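Local atomic coordinates of Non-structural protein NS2 (Bluetongue virus, PDB entry 1UTY), a protein that binds single-stranded RNA through its N-terminal domain, the part of this viral phosphoprotein modelled here. Residues K10-T21 against E52-P63; Q72-T80 against T87-F96. All coordinates share one frame; numbering follows the deposited sequence.

Interaction 1 of 2, residues K10-T21 against E52-P63; sequences KNIFVLDVTAKT and EPKGYVLNVPGP
F13 buries more surface than any other residue here, and its ring reaches across to E52 and G55, in the turn before strand 56-59. With CG anti to its own carbonyl carbon (chi1 -60°), the ring is carried back toward the turn E52-G55, where CZ lies 3.5 Å from CG of E52; the two side chains cross nearly at right angles. CA of G55 and the carbonyl oxygen of Y56 both sit at the ring's edge, near its plane. That oxygen also accepts the F13 amide, N to O 2.8 Å, so one carbonyl meets both backbone and side chain of F13.

Y56 projects from the other face of the sheet, along with I12, V14 and L58. The edge of its ring meets the backbone oxygen of N11, the acceptor for the Y56 amide, in a nearly straight bond (2.9 Å from N to O, 176° at the hydrogen). CD of K10 approaches CE1 of the same ring at 4.0 Å, while the phenol oxygen is tied to D70.

L15 is next in buried surface. It lies side by side with N59, its CD2 4.0 Å from N59 CG, and L15 also packs on L144 of the second subunit; ND2 of N59 hydrogen-bonds to OH of Y121. Farther on, D16 OD2 accepts from T21 OG1 at 2.6 Å and from T21 N at 2.8 Å. T21 is the N-cap of helix 22-29, and CG2 of T21 packs against G62.

Five backbone hydrogen bonds join the two parallel strands in the middle of the mixed sheet. Main-chain bonds thus set the register, largely apolar side chains line both faces, and the polar ends of Y56 and N59 find partners on other strands.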
loop_
_atom_site.group_PDB
_atom_site.type_symbol
_atom_site.label_atom_id
_atom_site.label_comp_id
_atom_site.label_asym_id
_atom_site.label_seq_id
_atom_site.Cartn_x
_atom_site.Cartn_y
_atom_site.Cartn_z
ATOM N N LYS A 10 2.275 -11.032 -14.876
ATOM C CA LYS A 10 3.045 -10.803 -13.652
ATOM C C LYS A 10 3.518 -12.114 -13.016
ATOM O O LYS A 10 2.761 -13.095 -12.945
ATOM C CB LYS A 10 2.251 -9.979 -12.629
ATOM C CG LYS A 10 1.788 -8.579 -13.104
ATOM C CD LYS A 10 2.950 -7.600 -13.341
ATOM C CE LYS A 10 2.597 -6.559 -14.421
ATOM N NZ LYS A 10 3.690 -6.312 -15.428
ATOM N N ASN A 11 4.765 -12.103 -12.539
ATOM C CA ASN A 11 5.374 -13.247 -11.869
ATOM C C ASN A 11 5.717 -12.969 -10.424
ATOM O O ASN A 11 6.595 -12.167 -10.128
ATOM C CB ASN A 11 6.638 -13.676 -12.608
ATOM C CG ASN A 11 6.330 -14.425 -13.856
ATOM O OD1 ASN A 11 6.029 -15.617 -13.804
ATOM N ND2 ASN A 11 6.343 -13.731 -14.990
ATOM N N ILE A 12 5.019 -13.652 -9.531
ATOM C CA ILE A 12 5.191 -13.471 -8.110
ATOM C C ILE A 12 5.846 -14.738 -7.573
ATOM O O ILE A 12 5.386 -15.848 -7.831
ATOM C CB ILE A 12 3.812 -13.157 -7.429
ATOM C CG1 ILE A 12 3.228 -11.860 -7.997
ATOM C CG2 ILE A 12 3.938 -12.971 -5.915
ATOM C CD1 ILE A 12 2.191 -12.087 -9.064
ATOM N N PHE A 13 6.952 -14.542 -6.870
ATOM C CA PHE A 13 7.717 -15.611 -6.280
ATOM C C PHE A 13 7.573 -15.465 -4.782
ATOM O O PHE A 13 8.178 -14.584 -4.175
ATOM C CB PHE A 13 9.178 -15.516 -6.734
ATOM C CG PHE A 13 9.343 -15.619 -8.240
ATOM C CD1 PHE A 13 9.496 -16.862 -8.848
ATOM C CD2 PHE A 13 9.294 -14.472 -9.039
ATOM C CE1 PHE A 13 9.622 -16.973 -10.246
ATOM C CE2 PHE A 13 9.422 -14.552 -10.428
ATOM C CZ PHE A 13 9.580 -15.818 -11.047
ATOM N N VAL A 14 6.718 -16.293 -4.197
ATOM C CA VAL A 14 6.465 -16.224 -2.766
ATOM C C VAL A 14 7.596 -16.925 -2.050
ATOM O O VAL A 14 7.924 -18.072 -2.366
ATOM C CB VAL A 14 5.094 -16.819 -2.370
ATOM C CG1 VAL A 14 4.831 -16.614 -0.893
ATOM C CG2 VAL A 14 3.964 -16.157 -3.192
ATOM N N LEU A 15 8.220 -16.195 -1.129
ATOM C CA LEU A 15 9.191 -16.740 -0.206
ATOM C C LEU A 15 8.473 -16.814 1.133
ATOM O O LEU A 15 8.170 -15.779 1.751
ATOM C CB LEU A 15 10.425 -15.838 -0.128
ATOM C CG LEU A 15 11.477 -16.187 0.945
ATOM C CD1 LEU A 15 12.081 -17.583 0.723
ATOM C CD2 LEU A 15 12.591 -15.117 1.025
ATOM N N ASP A 16 8.176 -18.035 1.558
ATOM C CA ASP A 16 7.438 -18.301 2.791
ATOM C C ASP A 16 8.164 -19.403 3.547
ATOM O O ASP A 16 7.791 -20.573 3.468
ATOM C CB ASP A 16 5.996 -18.732 2.480
ATOM C CG ASP A 16 5.210 -19.149 3.736
ATOM O OD1 ASP A 16 5.472 -18.627 4.840
ATOM O OD2 ASP A 16 4.301 -20.000 3.720
ATOM N N VAL A 17 9.204 -19.003 4.282
ATOM C CA VAL A 17 10.151 -19.921 4.920
ATOM C C VAL A 17 9.525 -20.778 6.039
ATOM O O VAL A 17 9.926 -21.938 6.223
ATOM C CB VAL A 17 11.435 -19.141 5.427
ATOM C CG1 VAL A 17 12.169 -19.895 6.527
ATOM C CG2 VAL A 17 12.396 -18.884 4.275
ATOM N N THR A 18 8.568 -20.217 6.785
ATOM C CA THR A 18 7.894 -20.984 7.840
ATOM C C THR A 18 6.817 -21.892 7.267
ATOM O O THR A 18 6.250 -22.704 7.987
ATOM C CB THR A 18 7.310 -20.103 9.009
ATOM O OG1 THR A 18 6.284 -19.231 8.513
ATOM C CG2 THR A 18 8.361 -19.170 9.582
ATOM N N ALA A 19 6.546 -21.752 5.972
ATOM C CA ALA A 19 5.647 -22.659 5.247
ATOM C C ALA A 19 4.261 -22.798 5.885
ATOM O O ALA A 19 3.715 -23.894 5.962
ATOM C CB ALA A 19 6.294 -24.030 5.084
ATOM N N LYS A 20 3.702 -21.683 6.345
ATOM C CA LYS A 20 2.350 -21.685 6.892
ATOM C C LYS A 20 1.321 -21.347 5.801
ATOM O O LYS A 20 0.125 -21.541 6.006
ATOM C CB LYS A 20 2.215 -20.731 8.097
ATOM C CG LYS A 20 3.226 -20.937 9.257
ATOM C CD LYS A 20 3.202 -22.347 9.795
ATOM C CE LYS A 20 3.916 -22.470 11.152
ATOM N NZ LYS A 20 3.766 -23.866 11.627
ATOM N N THR A 21 1.772 -20.850 4.649
ATOM C CA THR A 21 0.865 -20.698 3.508
ATOM C C THR A 21 0.940 -21.934 2.619
ATOM O O THR A 21 1.949 -22.656 2.621
ATOM C CB THR A 21 1.177 -19.438 2.655
ATOM O OG1 THR A 21 2.417 -19.617 1.958
ATOM C CG2 THR A 21 1.384 -18.194 3.514
ATOM N N GLU A 52 12.621 -14.769 -11.509
ATOM C CA GLU A 52 12.981 -14.448 -12.879
ATOM C C GLU A 52 13.073 -12.934 -13.011
ATOM O O GLU A 52 12.553 -12.216 -12.157
ATOM C CB GLU A 52 11.907 -14.974 -13.819
ATOM C CG GLU A 52 11.726 -16.482 -13.783
ATOM C CD GLU A 52 10.636 -16.958 -14.731
ATOM O OE1 GLU A 52 9.700 -16.166 -15.030
ATOM O OE2 GLU A 52 10.717 -18.127 -15.173
ATOM N N PRO A 53 13.737 -12.447 -14.064
ATOM C CA PRO A 53 13.832 -11.006 -14.327
ATOM C C PRO A 53 12.468 -10.325 -14.351
ATOM O O PRO A 53 11.486 -10.920 -14.782
ATOM C CB PRO A 53 14.473 -10.947 -15.710
ATOM C CG PRO A 53 15.279 -12.179 -15.775
ATOM C CD PRO A 53 14.485 -13.237 -15.059
ATOM N N LYS A 54 12.415 -9.088 -13.876
ATOM C CA LYS A 54 11.161 -8.339 -13.795
ATOM C C LYS A 54 10.142 -8.983 -12.837
ATOM O O LYS A 54 8.999 -8.558 -12.762
ATOM C CB LYS A 54 10.568 -8.123 -15.202
ATOM N N GLY A 55 10.569 -10.004 -12.096
ATOM C CA GLY A 55 9.716 -10.659 -11.118
ATOM C C GLY A 55 9.643 -9.985 -9.750
ATOM O O GLY A 55 10.506 -9.160 -9.380
ATOM N N TYR A 56 8.610 -10.354 -9.001
ATOM C CA TYR A 56 8.386 -9.860 -7.642
ATOM C C TYR A 56 8.743 -10.959 -6.660
ATOM O O TYR A 56 8.261 -12.088 -6.797
ATOM C CB TYR A 56 6.907 -9.469 -7.430
ATOM C CG TYR A 56 6.434 -8.359 -8.336
ATOM C CD1 TYR A 56 6.137 -8.600 -9.682
ATOM C CD2 TYR A 56 6.305 -7.062 -7.859
ATOM C CE1 TYR A 56 5.728 -7.560 -10.526
ATOM C CE2 TYR A 56 5.893 -6.032 -8.684
ATOM C CZ TYR A 56 5.604 -6.289 -10.007
ATOM O OH TYR A 56 5.186 -5.261 -10.797
ATOM N N VAL A 57 9.591 -10.648 -5.689
ATOM C CA VAL A 57 9.789 -11.550 -4.573
ATOM C C VAL A 57 8.873 -11.063 -3.462
ATOM O O VAL A 57 9.005 -9.947 -2.963
ATOM C CB VAL A 57 11.258 -11.609 -4.093
ATOM C CG1 VAL A 57 11.378 -12.385 -2.795
ATOM C CG2 VAL A 57 12.147 -12.221 -5.161
ATOM N N LEU A 58 7.913 -11.901 -3.118
ATOM C CA LEU A 58 7.009 -11.620 -2.038
ATOM C C LEU A 58 7.431 -12.469 -0.842
ATOM O O LEU A 58 7.099 -13.656 -0.741
ATOM C CB LEU A 58 5.574 -11.918 -2.472
ATOM C CG LEU A 58 4.468 -11.629 -1.448
ATOM C CD1 LEU A 58 4.606 -10.191 -0.881
ATOM C CD2 LEU A 58 3.087 -11.883 -2.077
ATOM N N ASN A 59 8.210 -11.845 0.032
ATOM C CA ASN A 59 8.654 -12.434 1.281
ATOM C C ASN A 59 7.518 -12.230 2.282
ATOM O O ASN A 59 7.181 -11.082 2.628
ATOM C CB ASN A 59 9.935 -11.718 1.708
ATOM C CG ASN A 59 10.549 -12.256 3.016
ATOM O OD1 ASN A 59 9.952 -13.034 3.736
ATOM N ND2 ASN A 59 11.748 -11.787 3.328
ATOM N N VAL A 60 6.876 -13.322 2.703
ATOM C CA VAL A 60 5.843 -13.227 3.745
ATOM C C VAL A 60 6.160 -14.118 4.943
ATOM O O VAL A 60 6.896 -15.084 4.796
ATOM C CB VAL A 60 4.388 -13.500 3.212
ATOM C CG1 VAL A 60 4.067 -12.608 2.025
ATOM C CG2 VAL A 60 4.166 -14.952 2.876
ATOM N N PRO A 61 5.625 -13.785 6.122
ATOM C CA PRO A 61 5.824 -14.606 7.330
ATOM C C PRO A 61 4.719 -15.655 7.596
ATOM O O PRO A 61 4.873 -16.463 8.523
ATOM C CB PRO A 61 5.813 -13.557 8.441
ATOM C CG PRO A 61 4.757 -12.556 7.938
ATOM C CD PRO A 61 4.839 -12.571 6.419
ATOM N N GLY A 62 3.649 -15.641 6.803
ATOM C CA GLY A 62 2.510 -16.527 6.983
ATOM C C GLY A 62 1.299 -16.073 6.168
ATOM O O GLY A 62 1.409 -15.185 5.298
ATOM N N PRO A 63 0.131 -16.641 6.460
ATOM C CA PRO A 63 -1.079 -16.340 5.679
ATOM C C PRO A 63 -1.509 -14.882 5.843
ATOM O O PRO A 63 -1.161 -14.241 6.837
ATOM C CB PRO A 63 -2.141 -17.301 6.240
ATOM C CG PRO A 63 -1.598 -17.840 7.519
ATOM C CD PRO A 63 -0.127 -17.562 7.577
HETATM O O HOH W 1 6.592 -9.680 -13.186
HETATM O O HOH W 2 9.541 -16.314 4.633
#

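Interaction 2 of 2, residues Q72-T80 against T87-F96; sequences QDIISLMLT and TTERWEEWKF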
loop_
_atom_site.group_PDB
_atom_site.type_symbol
_atom_site.label_atom_id
_atom_site.label_comp_id
_atom_site.label_asym_id
_atom_site.label_seq_id
_atom_site.Cartn_x
_atom_site.Cartn_y
_atom_site.Cartn_z
ATOM N N GLN A 72 1.202 1.828 -11.205
ATOM C CA GLN A 72 -0.070 1.473 -11.833
ATOM C C GLN A 72 -0.342 -0.033 -11.734
ATOM O O GLN A 72 -1.494 -0.456 -11.774
ATOM C CB GLN A 72 -0.092 1.931 -13.301
ATOM N N ASP A 73 0.723 -0.829 -11.602
ATOM C CA ASP A 73 0.624 -2.280 -11.464
ATOM C C ASP A 73 0.344 -2.658 -10.017
ATOM O O ASP A 73 1.177 -2.441 -9.130
ATOM C CB ASP A 73 1.912 -2.960 -11.933
ATOM C CG ASP A 73 2.135 -2.837 -13.425
ATOM O OD1 ASP A 73 1.172 -2.567 -14.177
ATOM O OD2 ASP A 73 3.257 -2.994 -13.944
ATOM N N ILE A 74 -0.841 -3.216 -9.788
ATOM C CA ILE A 74 -1.277 -3.638 -8.457
ATOM C C ILE A 74 -1.647 -5.121 -8.501
ATOM O O ILE A 74 -2.532 -5.524 -9.266
ATOM C CB ILE A 74 -2.473 -2.772 -7.981
ATOM C CG1 ILE A 74 -2.115 -1.279 -8.030
ATOM C CG2 ILE A 74 -2.841 -3.113 -6.580
ATOM C CD1 ILE A 74 -3.283 -0.351 -8.230
ATOM N N ILE A 75 -0.959 -5.924 -7.693
ATOM C CA ILE A 75 -1.224 -7.363 -7.606
ATOM C C ILE A 75 -1.796 -7.730 -6.233
ATOM O O ILE A 75 -1.133 -7.538 -5.219
ATOM C CB ILE A 75 0.061 -8.178 -7.899
ATOM C CG1 ILE A 75 0.753 -7.659 -9.164
ATOM C CG2 ILE A 75 -0.276 -9.654 -8.081
ATOM C CD1 ILE A 75 2.172 -7.192 -8.950
ATOM N N SER A 76 -3.019 -8.250 -6.207
ATOM C CA SER A 76 -3.683 -8.580 -4.944
ATOM C C SER A 76 -3.686 -10.081 -4.730
ATOM O O SER A 76 -4.141 -10.829 -5.594
ATOM C CB SER A 76 -5.129 -8.076 -4.914
ATOM O OG SER A 76 -5.191 -6.692 -5.171
ATOM N N LEU A 77 -3.207 -10.517 -3.571
ATOM C CA LEU A 77 -3.057 -11.942 -3.318
ATOM C C LEU A 77 -3.633 -12.348 -1.969
ATOM O O LEU A 77 -3.369 -11.707 -0.935
ATOM C CB LEU A 77 -1.592 -12.355 -3.388
ATOM C CG LEU A 77 -0.797 -12.025 -4.643
ATOM C CD1 LEU A 77 0.070 -10.763 -4.397
ATOM C CD2 LEU A 77 0.057 -13.222 -5.036
ATOM N N MET A 78 -4.429 -13.409 -1.997
ATOM C CA MET A 78 -4.841 -14.091 -0.782
ATOM C C MET A 78 -4.003 -15.348 -0.611
ATOM O O MET A 78 -4.120 -16.296 -1.393
ATOM C CB MET A 78 -6.319 -14.454 -0.848
ATOM C CG MET A 78 -7.259 -13.273 -0.879
ATOM S SD MET A 78 -7.052 -12.175 0.542
ATOM C CE MET A 78 -8.398 -11.106 0.244
ATOM N N LEU A 79 -3.138 -15.352 0.396
ATOM C CA LEU A 79 -2.335 -16.545 0.683
ATOM C C LEU A 79 -2.836 -17.176 1.952
ATOM O O LEU A 79 -2.685 -16.592 3.035
ATOM C CB LEU A 79 -0.842 -16.204 0.802
ATOM C CG LEU A 79 -0.249 -15.359 -0.332
ATOM C CD1 LEU A 79 1.221 -15.064 -0.061
ATOM C CD2 LEU A 79 -0.457 -16.031 -1.740
ATOM N N THR A 80 -3.458 -18.345 1.833
ATOM C CA THR A 80 -3.938 -19.033 3.017
ATOM C C THR A 80 -3.122 -20.287 3.239
ATOM O O THR A 80 -2.269 -20.608 2.405
ATOM C CB THR A 80 -5.465 -19.355 2.938
ATOM O OG1 THR A 80 -5.688 -20.408 2.000
ATOM C CG2 THR A 80 -6.255 -18.161 2.391
ATOM N N THR A 87 -4.792 -11.658 -8.409
ATOM C CA THR A 87 -5.323 -10.855 -9.484
ATOM C C THR A 87 -4.570 -9.552 -9.651
ATOM O O THR A 87 -4.005 -8.976 -8.697
ATOM C CB THR A 87 -6.825 -10.607 -9.287
ATOM O OG1 THR A 87 -7.351 -9.951 -10.434
ATOM C CG2 THR A 87 -7.073 -9.614 -8.175
ATOM N N THR A 88 -4.627 -9.091 -10.880
ATOM C CA THR A 88 -3.939 -7.926 -11.352
ATOM C C THR A 88 -4.937 -6.774 -11.427
ATOM O O THR A 88 -4.577 -5.632 -11.705
ATOM C CB THR A 88 -3.380 -8.308 -12.728
ATOM O OG1 THR A 88 -1.959 -8.489 -12.624
ATOM C CG2 THR A 88 -3.580 -7.251 -13.730
ATOM N N GLU A 89 -6.198 -7.085 -11.158
ATOM C CA GLU A 89 -7.248 -6.093 -11.217
ATOM C C GLU A 89 -7.784 -5.711 -9.824
ATOM O O GLU A 89 -7.340 -6.265 -8.794
ATOM C CB GLU A 89 -8.337 -6.585 -12.163
ATOM C CG GLU A 89 -7.833 -6.544 -13.600
ATOM C CD GLU A 89 -8.807 -7.084 -14.616
ATOM O OE1 GLU A 89 -9.996 -6.695 -14.596
ATOM O OE2 GLU A 89 -8.368 -7.888 -15.456
ATOM N N ARG A 90 -8.688 -4.732 -9.797
ATOM C CA ARG A 90 -9.221 -4.193 -8.554
ATOM C C ARG A 90 -9.922 -5.314 -7.822
ATOM O O ARG A 90 -10.633 -6.112 -8.430
ATOM C CB ARG A 90 -10.236 -3.065 -8.824
ATOM C CG ARG A 90 -9.651 -1.759 -9.367
ATOM C CD ARG A 90 -9.361 -0.706 -8.298
ATOM N NE ARG A 90 -10.513 0.162 -7.994
ATOM C CZ ARG A 90 -10.737 0.706 -6.792
ATOM N NH1 ARG A 90 -9.905 0.475 -5.783
ATOM N NH2 ARG A 90 -11.788 1.482 -6.591
ATOM N N TRP A 91 -9.721 -5.377 -6.517
ATOM C CA TRP A 91 -10.349 -6.416 -5.713
ATOM C C TRP A 91 -10.825 -5.821 -4.391
ATOM O O TRP A 91 -10.290 -6.102 -3.327
ATOM C CB TRP A 91 -9.372 -7.582 -5.508
ATOM C CG TRP A 91 -10.050 -8.892 -5.268
ATOM C CD1 TRP A 91 -11.394 -9.151 -5.317
ATOM C CD2 TRP A 91 -9.414 -10.130 -4.940
ATOM N NE1 TRP A 91 -11.627 -10.477 -5.031
ATOM C CE2 TRP A 91 -10.428 -11.100 -4.794
ATOM C CE3 TRP A 91 -8.078 -10.523 -4.743
ATOM C CZ2 TRP A 91 -10.154 -12.427 -4.467
ATOM C CZ3 TRP A 91 -7.808 -11.849 -4.421
ATOM C CH2 TRP A 91 -8.835 -12.783 -4.289
ATOM N N GLU A 92 -11.863 -5.008 -4.480
ATOM C CA GLU A 92 -12.139 -4.008 -3.450
ATOM C C GLU A 92 -13.090 -4.430 -2.337
ATOM O O GLU A 92 -13.280 -3.680 -1.376
ATOM C CB GLU A 92 -12.635 -2.714 -4.106
ATOM C CG GLU A 92 -11.537 -1.742 -4.531
ATOM C CD GLU A 92 -10.109 -2.196 -4.221
ATOM O OE1 GLU A 92 -9.481 -1.583 -3.328
ATOM O OE2 GLU A 92 -9.592 -3.134 -4.880
ATOM N N GLU A 93 -13.681 -5.614 -2.463
ATOM C CA GLU A 93 -14.505 -6.175 -1.390
ATOM C C GLU A 93 -13.649 -6.525 -0.152
ATOM O O GLU A 93 -14.166 -6.561 0.964
ATOM C CB GLU A 93 -15.326 -7.391 -1.889
ATOM C CG GLU A 93 -14.501 -8.487 -2.567
ATOM C CD GLU A 93 -15.300 -9.416 -3.489
ATOM O OE1 GLU A 93 -16.287 -10.060 -3.036
ATOM O OE2 GLU A 93 -14.910 -9.530 -4.677
ATOM N N TRP A 94 -12.345 -6.737 -0.347
ATOM C CA TRP A 94 -11.459 -7.188 0.732
ATOM C C TRP A 94 -10.366 -6.188 1.080
ATOM O O TRP A 94 -9.951 -5.406 0.231
ATOM C CB TRP A 94 -10.779 -8.518 0.379
ATOM C CG TRP A 94 -11.622 -9.565 -0.259
ATOM C CD1 TRP A 94 -11.492 -10.038 -1.536
ATOM C CD2 TRP A 94 -12.713 -10.305 0.328
ATOM N NE1 TRP A 94 -12.433 -11.007 -1.783
ATOM C CE2 TRP A 94 -13.198 -11.198 -0.665
ATOM C CE3 TRP A 94 -13.344 -10.297 1.586
ATOM C CZ2 TRP A 94 -14.272 -12.085 -0.442
ATOM C CZ3 TRP A 94 -14.427 -11.183 1.816
ATOM C CH2 TRP A 94 -14.878 -12.057 0.796
ATOM N N LYS A 95 -9.903 -6.242 2.333
ATOM C CA LYS A 95 -8.746 -5.486 2.817
ATOM C C LYS A 95 -7.463 -6.229 2.415
ATOM O O LYS A 95 -7.452 -7.464 2.353
ATOM C CB LYS A 95 -8.730 -5.432 4.363
ATOM C CG LYS A 95 -9.803 -4.612 5.055
ATOM C CD LYS A 95 -9.468 -4.358 6.556
ATOM C CE LYS A 95 -10.692 -4.639 7.444
ATOM N NZ LYS A 95 -10.986 -3.625 8.537
ATOM N N PHE A 96 -6.378 -5.473 2.223
ATOM C CA PHE A 96 -5.050 -6.037 2.012
ATOM C C PHE A 96 -4.003 -5.263 2.775
ATOM O O PHE A 96 -4.151 -4.068 3.014
ATOM C CB PHE A 96 -4.670 -5.969 0.533
ATOM C CG PHE A 96 -5.599 -6.703 -0.341
ATOM C CD1 PHE A 96 -6.771 -6.097 -0.786
ATOM C CD2 PHE A 96 -5.332 -8.010 -0.687
ATOM C CE1 PHE A 96 -7.656 -6.800 -1.569
ATOM C CE2 PHE A 96 -6.195 -8.711 -1.451
ATOM C CZ PHE A 96 -7.370 -8.124 -1.900
HETATM O O HOH W 3 -2.598 -3.905 -11.915
HETATM O O HOH W 4 -4.925 -5.983 -7.895
#
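M78 lies among three aromatic side chains: its CG packs on W91, its sulfur and CE on F96, and CE also on W94. A bend at chi2 (-57°) turns the end of the chain, and CE comes to 3.5 Å from CB of W94, with M78 crossing both W94 and F96 at about a right angle. Its sulfur makes an oblique Met-aromatic contact with F96, SD lying 5.1 Å from the ring centroid. W91 meets the chain nearer its root: CH2 of the indole is 3.8 Å from M78 CG.

S76, two residues back on the same strand, meets two of the same rings. Its CB stands over F96 in an off-centre CH-pi contact, 4.1 Å from the centroid, and touches the edge of W91, near the indole plane. OG also lies over that face of F96, near the rim, and hydrogen-bonds to R67 and a water within hydrogen-bonding distance of the carbonyl oxygens of I74 and E89. CD1 of W94 lies over one face of W91, offset toward the rim.

S76 and T87 form a hydrogen-bonded antiparallel pair, S76 N to T87 O 2.8 Å and T87 N to S76 O 3.0 Å. The chain then leaves the sheet through an ST turn, T87 OG1 accepting from N of E89. Strands 73-79 and 84-87 form a beta hairpin at one end of this chain's sheet, and the following loop folds back to pack W91, W94 and F96 on it.

From the N terminus, strand 10-15 runs first; after helix 22-29 and strands 34-39 and 44-48, the chain returns at 52-63, and interaction 1 closes that long excursion. Strand 64-70 follows directly, and interaction 2 then closes a much shorter loop between 72-80 and 87-96, through strand 84-87. The two contacts are therefore in series, neither nested nor crossed, with centres about 15 Å apart. Interaction 1 joins neighbouring strands inside the sheet, and interaction 2 secures an outer part of it. They touch directly: I12 CD1 packs on I75 CG2 at 3.6 Å, and P63 lies against L79. Both contacts also reach the second subunit.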